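Local coordinates for protein Cry37AA1 (Bacillus thuringiensis, PDB 4RHZ) that probably acts as the small, calcium-binding C2-fold partner of Cry23Aa1 in a binary insecticidal toxin, at residues I90-Q96 with L108-E112; F8-N14 with G114-K120. All blocks are in the same frame, centred on the assembly; numbering follows the deposited sequence.

How the contacts relate
From the N terminus, the chain first lays down strand 4-13, which holds residues 8-14, and about a hundred residues later strand 115-125 returns beside it; contact 2 closes that long loop. Contact 1 is nested inside it, joining 90-96 to 108-112 across only 11 intervening residues. Contact 1 links the two sheets of the fold, strand 89-100 edging one and strand 105-110 the other, while contact 2 pairs neighbours within the second. With centres about 11 Å apart, the contacts touch directly, since Leu108 N lies 2.9 Å from Val117 O, a probable hydrogen bond, and Leu91 CG packs 3.5 Å from Tyr13 O. Both reach the calcium end of the domain.

Contact 1: I90-Q96 with L108-E112. With CA (calcium ion), chain D.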
loop_
_atom_site.group_PDB
_atom_site.type_symbol
_atom_site.label_atom_id
_atom_site.label_comp_id
_atom_site.label_asym_id
_atom_site.label_seq_id
_atom_site.Cartn_x
_atom_site.Cartn_y
_atom_site.Cartn_z
ATOM N N ILE B 90 20.993 -3.109 16.160
ATOM C CA ILE B 90 20.522 -1.745 16.057
ATOM C C ILE B 90 19.277 -1.721 15.224
ATOM O O ILE B 90 19.301 -2.239 14.110
ATOM C CB ILE B 90 21.667 -0.806 15.527
ATOM C CG1 ILE B 90 22.780 -0.724 16.603
ATOM C CG2 ILE B 90 21.149 0.552 15.266
ATOM C CD1 ILE B 90 24.050 -0.887 16.077
ATOM N N LEU B 91 18.196 -1.148 15.764
ATOM C CA LEU B 91 16.924 -0.943 15.098
ATOM C C LEU B 91 16.805 0.503 14.562
ATOM O O LEU B 91 15.964 0.745 13.642
ATOM C CB LEU B 91 15.748 -1.177 16.064
ATOM C CG LEU B 91 15.278 -2.619 16.422
ATOM C CD1 LEU B 91 16.459 -3.419 16.931
ATOM C CD2 LEU B 91 14.113 -2.703 17.445
ATOM N N ALA B 92 17.606 1.451 15.116
ATOM C CA ALA B 92 17.601 2.858 14.636
ATOM C C ALA B 92 18.864 3.578 15.135
ATOM O O ALA B 92 19.295 3.329 16.269
ATOM C CB ALA B 92 16.357 3.618 15.078
ATOM N N TYR B 93 19.439 4.412 14.273
ATOM C CA TYR B 93 20.604 5.193 14.592
ATOM C C TYR B 93 20.191 6.645 14.717
ATOM O O TYR B 93 19.371 7.132 13.934
ATOM C CB TYR B 93 21.640 5.111 13.499
ATOM C CG TYR B 93 22.311 3.766 13.223
ATOM C CD1 TYR B 93 21.748 2.847 12.342
ATOM C CD2 TYR B 93 23.551 3.474 13.769
ATOM C CE1 TYR B 93 22.394 1.621 12.021
ATOM C CE2 TYR B 93 24.207 2.292 13.456
ATOM C CZ TYR B 93 23.618 1.365 12.547
ATOM O OH TYR B 93 24.279 0.161 12.242
ATOM N N PRO B 94 20.743 7.344 15.718
ATOM C CA PRO B 94 20.203 8.670 15.936
ATOM C C PRO B 94 20.713 9.692 14.928
ATOM O O PRO B 94 20.174 10.746 14.868
ATOM C CB PRO B 94 20.636 9.030 17.385
ATOM C CG PRO B 94 21.970 8.272 17.619
ATOM C CD PRO B 94 21.637 6.893 16.819
ATOM N N SER B 95 21.679 9.394 14.090
ATOM C CA SER B 95 21.991 10.377 13.110
ATOM C C SER B 95 20.896 10.450 12.023
ATOM O O SER B 95 20.904 11.353 11.181
ATOM C CB SER B 95 23.355 10.089 12.477
ATOM O OG SER B 95 23.272 8.806 11.864
ATOM N N GLN B 96 19.948 9.527 12.008
ATOM C CA GLN B 96 19.019 9.525 10.883
ATOM C C GLN B 96 17.698 10.131 11.306
ATOM O O GLN B 96 16.966 9.495 12.092
ATOM C CB GLN B 96 18.779 8.077 10.362
ATOM C CG GLN B 96 17.604 8.035 9.349
ATOM C CD GLN B 96 17.188 6.610 8.946
ATOM O OE1 GLN B 96 16.717 5.809 9.764
ATOM N NE2 GLN B 96 17.370 6.303 7.690
ATOM N N LEU B 108 12.578 4.406 10.474
ATOM C CA LEU B 108 13.949 4.561 10.854
ATOM C C LEU B 108 14.641 3.226 10.632
ATOM O O LEU B 108 14.127 2.224 11.146
ATOM C CB LEU B 108 14.017 4.941 12.348
ATOM C CG LEU B 108 13.118 6.095 12.795
ATOM C CD1 LEU B 108 13.439 6.466 14.273
ATOM C CD2 LEU B 108 13.356 7.278 11.884
ATOM N N ASP B 109 15.774 3.208 9.898
ATOM C CA ASP B 109 16.450 1.963 9.542
ATOM C C ASP B 109 17.489 1.514 10.528
ATOM O O ASP B 109 18.222 2.330 11.123
ATOM C CB ASP B 109 17.104 2.020 8.101
ATOM C CG ASP B 109 16.120 2.474 7.068
ATOM O OD1 ASP B 109 16.251 3.625 6.506
ATOM O OD2 ASP B 109 15.128 1.713 6.884
ATOM N N GLY B 110 17.628 0.194 10.633
ATOM C CA GLY B 110 18.594 -0.402 11.588
ATOM C C GLY B 110 19.774 -0.954 10.841
ATOM O O GLY B 110 20.063 -0.532 9.721
ATOM N N ASP B 111 20.469 -1.914 11.444
ATOM C CA ASP B 111 21.694 -2.395 10.857
ATOM C C ASP B 111 21.438 -3.573 9.937
ATOM O O ASP B 111 22.399 -4.134 9.336
ATOM C CB ASP B 111 22.783 -2.683 11.929
ATOM C CG ASP B 111 22.328 -3.735 12.966
ATOM O OD1 ASP B 111 21.182 -4.242 12.861
ATOM O OD2 ASP B 111 23.138 -4.069 13.858
ATOM N N GLU B 112 20.173 -3.891 9.735
ATOM C CA GLU B 112 19.794 -4.995 8.808
ATOM C C GLU B 112 18.444 -4.652 8.267
ATOM O O GLU B 112 17.721 -3.847 8.921
ATOM C CB GLU B 112 19.629 -6.364 9.524
ATOM C CG GLU B 112 20.850 -6.851 10.245
ATOM C CD GLU B 112 20.697 -8.349 10.722
ATOM O OE1 GLU B 112 20.904 -8.597 11.900
ATOM O OE2 GLU B 112 20.378 -9.260 9.925
HETATM CA CA CA D . 21.271 -7.989 14.266
HETATM O O HOH W 1 18.436 4.856 11.528
HETATM O O HOH W 2 19.765 -6.085 13.858
HETATM O O HOH W 3 23.045 -7.024 14.231
HETATM O O HOH W 4 18.821 -8.832 14.754
#
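Gln96 grips Asp109 through both ends of its amide. OE1 accepts Asp109 N at 2.8 Å, in the carbonyl plane and on a lone pair, while NE2 gives a nearly straight bond (169°) to Asp109 OD1, met at 3.1 Å on its anti side but out of the carboxylate plane. With CG anti to the backbone N (chi1 170°) and the chain extended beyond it, the amide reaches strand 105-110; Asp109 OD2 is held in turn by a salt bridge to Arg107. A water accepts from Tyr93 N and lies within bonding distance of Gln96 OE1 and Asp109 O. At the other end, Asp111 N donates to Ile90 O (2.9 Å), and Ile90 N gives the Asp111 carboxylate no more than weak bonds. The Tyr93 ring lies with Ile90 CG2 3.6 Å above its centre, and its OH reaches Asp111 CB at 3.2 Å. Further out, Asp111 OD1 and OD2 each accept from a different calcium-bound water, making Asp111 second-shell, whereas Glu112 OE1 binds the metal directly at 2.5 Å and Asp89 supplies another ligand. Leu91 and Ala92 sit opposite the single residue Val79 in a classic bulge. Edge strands of two sheets thus meet beside a calcium site at one end of a C2-fold beta-sandwich.

Contact 2: F8-N14 with G114-K120; sequences FTINFYN and GSYVTIK
Strands 8-13 and 115-120 run antiparallel, their axes 4.7 Å apart at closest approach and 165° between directions, with hydrogen-bonded pairs Thr9-Lys120, Asn11-Thr118 and Tyr13-Tyr116 alternating with non-hydrogen-bonded pairs Ile10-Ile119 and Phe12-Val117. These are the two central strands of a four-stranded sheet in the C2-fold beta-sandwich. Its buried face carries Ile10, Phe12, Val117 and Ile119: Ile10 CG2 meets Val117 CG1 at 3.8 Å and also lies over one face of the Phe12 ring, toward its rim. Phe8, whose ring edge faces Ile119 CG2, reaches Phe75 of the other sheet, as does Ile119. On the opposite face, Tyr13 and Tyr116 form an offset stack, centroids 4.3 Å apart and planes at 13°. Tyr116 CG stands between its backbone N and carbonyl carbon (chi1 63°), which brings the ring over Tyr13, and Tyr13 CB adds a CH-pi contact over the Tyr116 face. Arg107 makes a cation-pi interaction with Tyr116. One water links Tyr13 OH to Thr118 OG1, and a second joins Thr118 OG1 to Thr9 O. At the calcium end, Asn14 ND2 hydrogen-bonds OD2 of Asp89, whose OD1 binds the metal, while Ser115 OG donates to Asn14 OD1 at 2.7 Å, tilted from the carbonyl plane.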
loop_
_atom_site.group_PDB
_atom_site.type_symbol
_atom_site.label_atom_id
_atom_site.label_comp_id
_atom_site.label_asym_id
_atom_site.label_seq_id
_atom_site.Cartn_x
_atom_site.Cartn_y
_atom_site.Cartn_z
ATOM N N PHE B 8 1.083 8.843 18.839
ATOM C CA PHE B 8 2.168 8.266 18.143
ATOM C C PHE B 8 1.980 6.787 18.240
ATOM O O PHE B 8 1.738 6.269 19.338
ATOM C CB PHE B 8 3.506 8.680 18.846
ATOM C CG PHE B 8 3.734 10.178 18.805
ATOM C CD1 PHE B 8 3.376 10.991 19.892
ATOM C CD2 PHE B 8 4.178 10.788 17.641
ATOM C CE1 PHE B 8 3.508 12.353 19.828
ATOM C CE2 PHE B 8 4.326 12.172 17.556
ATOM C CZ PHE B 8 4.003 12.957 18.654
ATOM N N THR B 9 2.118 6.086 17.108
ATOM C CA THR B 9 2.059 4.613 17.195
ATOM C C THR B 9 3.328 4.090 16.652
ATOM O O THR B 9 3.593 4.271 15.496
ATOM C CB THR B 9 0.899 4.042 16.361
ATOM O OG1 THR B 9 -0.295 4.654 16.817
ATOM C CG2 THR B 9 0.797 2.529 16.543
ATOM N N ILE B 10 4.085 3.409 17.474
ATOM C CA ILE B 10 5.371 3.036 17.109
ATOM C C ILE B 10 5.443 1.518 17.038
ATOM O O ILE B 10 4.965 0.838 17.974
ATOM C CB ILE B 10 6.344 3.485 18.231
ATOM C CG1 ILE B 10 6.207 5.016 18.508
ATOM C CG2 ILE B 10 7.722 3.025 17.931
ATOM C CD1 ILE B 10 7.105 5.508 19.624
ATOM N N ASN B 11 6.085 0.990 15.968
ATOM C CA ASN B 11 6.291 -0.433 15.824
ATOM C C ASN B 11 7.720 -0.779 15.680
ATOM O O ASN B 11 8.426 -0.125 14.906
ATOM C CB ASN B 11 5.525 -0.917 14.606
ATOM C CG ASN B 11 4.089 -1.173 14.938
ATOM O OD1 ASN B 11 3.803 -2.158 15.577
ATOM N ND2 ASN B 11 3.189 -0.267 14.578
ATOM N N PHE B 12 8.146 -1.818 16.415
ATOM C CA PHE B 12 9.510 -2.262 16.446
ATOM C C PHE B 12 9.662 -3.596 15.706
ATOM O O PHE B 12 8.840 -4.448 15.856
ATOM C CB PHE B 12 9.938 -2.454 17.888
ATOM C CG PHE B 12 9.773 -1.209 18.770
ATOM C CD1 PHE B 12 8.561 -0.956 19.432
ATOM C CD2 PHE B 12 10.865 -0.321 18.968
ATOM C CE1 PHE B 12 8.427 0.172 20.265
ATOM C CE2 PHE B 12 10.757 0.782 19.791
ATOM C CZ PHE B 12 9.532 1.052 20.460
ATOM N N TYR B 13 10.756 -3.800 14.960
ATOM C CA TYR B 13 10.946 -4.990 14.149
ATOM C C TYR B 13 12.372 -5.408 14.309
ATOM O O TYR B 13 13.247 -4.528 14.300
ATOM C CB TYR B 13 10.676 -4.684 12.681
ATOM C CG TYR B 13 9.285 -4.274 12.417
ATOM C CD1 TYR B 13 8.285 -5.230 12.122
ATOM C CD2 TYR B 13 8.934 -2.941 12.471
ATOM C CE1 TYR B 13 6.905 -4.818 11.877
ATOM C CE2 TYR B 13 7.645 -2.523 12.198
ATOM C CZ TYR B 13 6.607 -3.466 11.920
ATOM O OH TYR B 13 5.310 -2.993 11.665
ATOM N N ASN B 14 12.614 -6.723 14.461
ATOM C CA ASN B 14 13.978 -7.317 14.536
ATOM C C ASN B 14 13.782 -8.790 14.186
ATOM O O ASN B 14 13.217 -9.512 14.993
ATOM C CB ASN B 14 14.540 -7.181 15.948
ATOM C CG ASN B 14 16.079 -7.414 16.066
ATOM O OD1 ASN B 14 16.873 -7.412 15.107
ATOM N ND2 ASN B 14 16.504 -7.565 17.303
ATOM N N GLY B 114 15.738 -6.274 8.253
ATOM C CA GLY B 114 14.608 -6.708 9.089
ATOM C C GLY B 114 14.643 -6.172 10.544
ATOM O O GLY B 114 13.780 -6.538 11.366
ATOM N N SER B 115 15.627 -5.289 10.844
ATOM C CA SER B 115 15.687 -4.511 12.083
ATOM C C SER B 115 15.431 -3.007 11.768
ATOM O O SER B 115 16.263 -2.329 11.090
ATOM C CB SER B 115 17.062 -4.676 12.724
ATOM O OG SER B 115 17.414 -6.037 12.904
ATOM N N TYR B 116 14.300 -2.475 12.251
ATOM C CA TYR B 116 13.911 -1.100 11.959
ATOM C C TYR B 116 12.755 -0.687 12.828
ATOM O O TYR B 116 12.214 -1.536 13.520
ATOM C CB TYR B 116 13.495 -0.981 10.493
ATOM C CG TYR B 116 12.268 -1.780 10.056
ATOM C CD1 TYR B 116 11.008 -1.196 9.964
ATOM C CD2 TYR B 116 12.397 -3.102 9.610
ATOM C CE1 TYR B 116 9.869 -1.964 9.503
ATOM C CE2 TYR B 116 11.253 -3.873 9.144
ATOM C CZ TYR B 116 10.041 -3.319 9.128
ATOM O OH TYR B 116 9.003 -4.054 8.630
ATOM N N VAL B 117 12.321 0.585 12.745
ATOM C CA VAL B 117 11.192 1.064 13.531
ATOM C C VAL B 117 10.297 1.875 12.637
ATOM O O VAL B 117 10.833 2.514 11.715
ATOM C CB VAL B 117 11.709 2.011 14.642
ATOM C CG1 VAL B 117 10.584 2.607 15.414
ATOM C CG2 VAL B 117 12.615 1.262 15.601
ATOM N N THR B 118 8.970 1.882 12.867
ATOM C CA THR B 118 8.135 2.752 12.119
ATOM C C THR B 118 7.305 3.637 13.083
ATOM O O THR B 118 7.057 3.250 14.237
ATOM C CB THR B 118 7.151 1.994 11.200
ATOM O OG1 THR B 118 6.132 1.357 11.976
ATOM C CG2 THR B 118 7.827 1.012 10.206
ATOM N N ILE B 119 6.884 4.837 12.648
ATOM C CA ILE B 119 6.144 5.699 13.521
ATOM C C ILE B 119 5.061 6.335 12.733
ATOM O O ILE B 119 5.288 6.878 11.654
ATOM C CB ILE B 119 7.045 6.874 14.107
ATOM C CG1 ILE B 119 8.108 6.355 15.046
ATOM C CG2 ILE B 119 6.247 7.801 15.036
ATOM C CD1 ILE B 119 9.364 6.266 14.455
ATOM N N LYS B 120 3.874 6.341 13.297
ATOM C CA LYS B 120 2.710 6.917 12.664
ATOM C C LYS B 120 2.193 7.901 13.664
ATOM O O LYS B 120 2.353 7.638 14.837
ATOM C CB LYS B 120 1.712 5.768 12.589
ATOM C CG LYS B 120 0.324 6.149 12.375
ATOM C CD LYS B 120 -0.608 4.952 12.648
ATOM C CE LYS B 120 -2.031 5.344 12.259
ATOM N NZ LYS B 120 -3.005 4.298 12.717
HETATM O O HOH W 5 -0.740 7.055 15.979
HETATM O O HOH W 6 4.047 2.337 13.407
HETATM O O HOH W 7 4.847 -0.763 10.631
#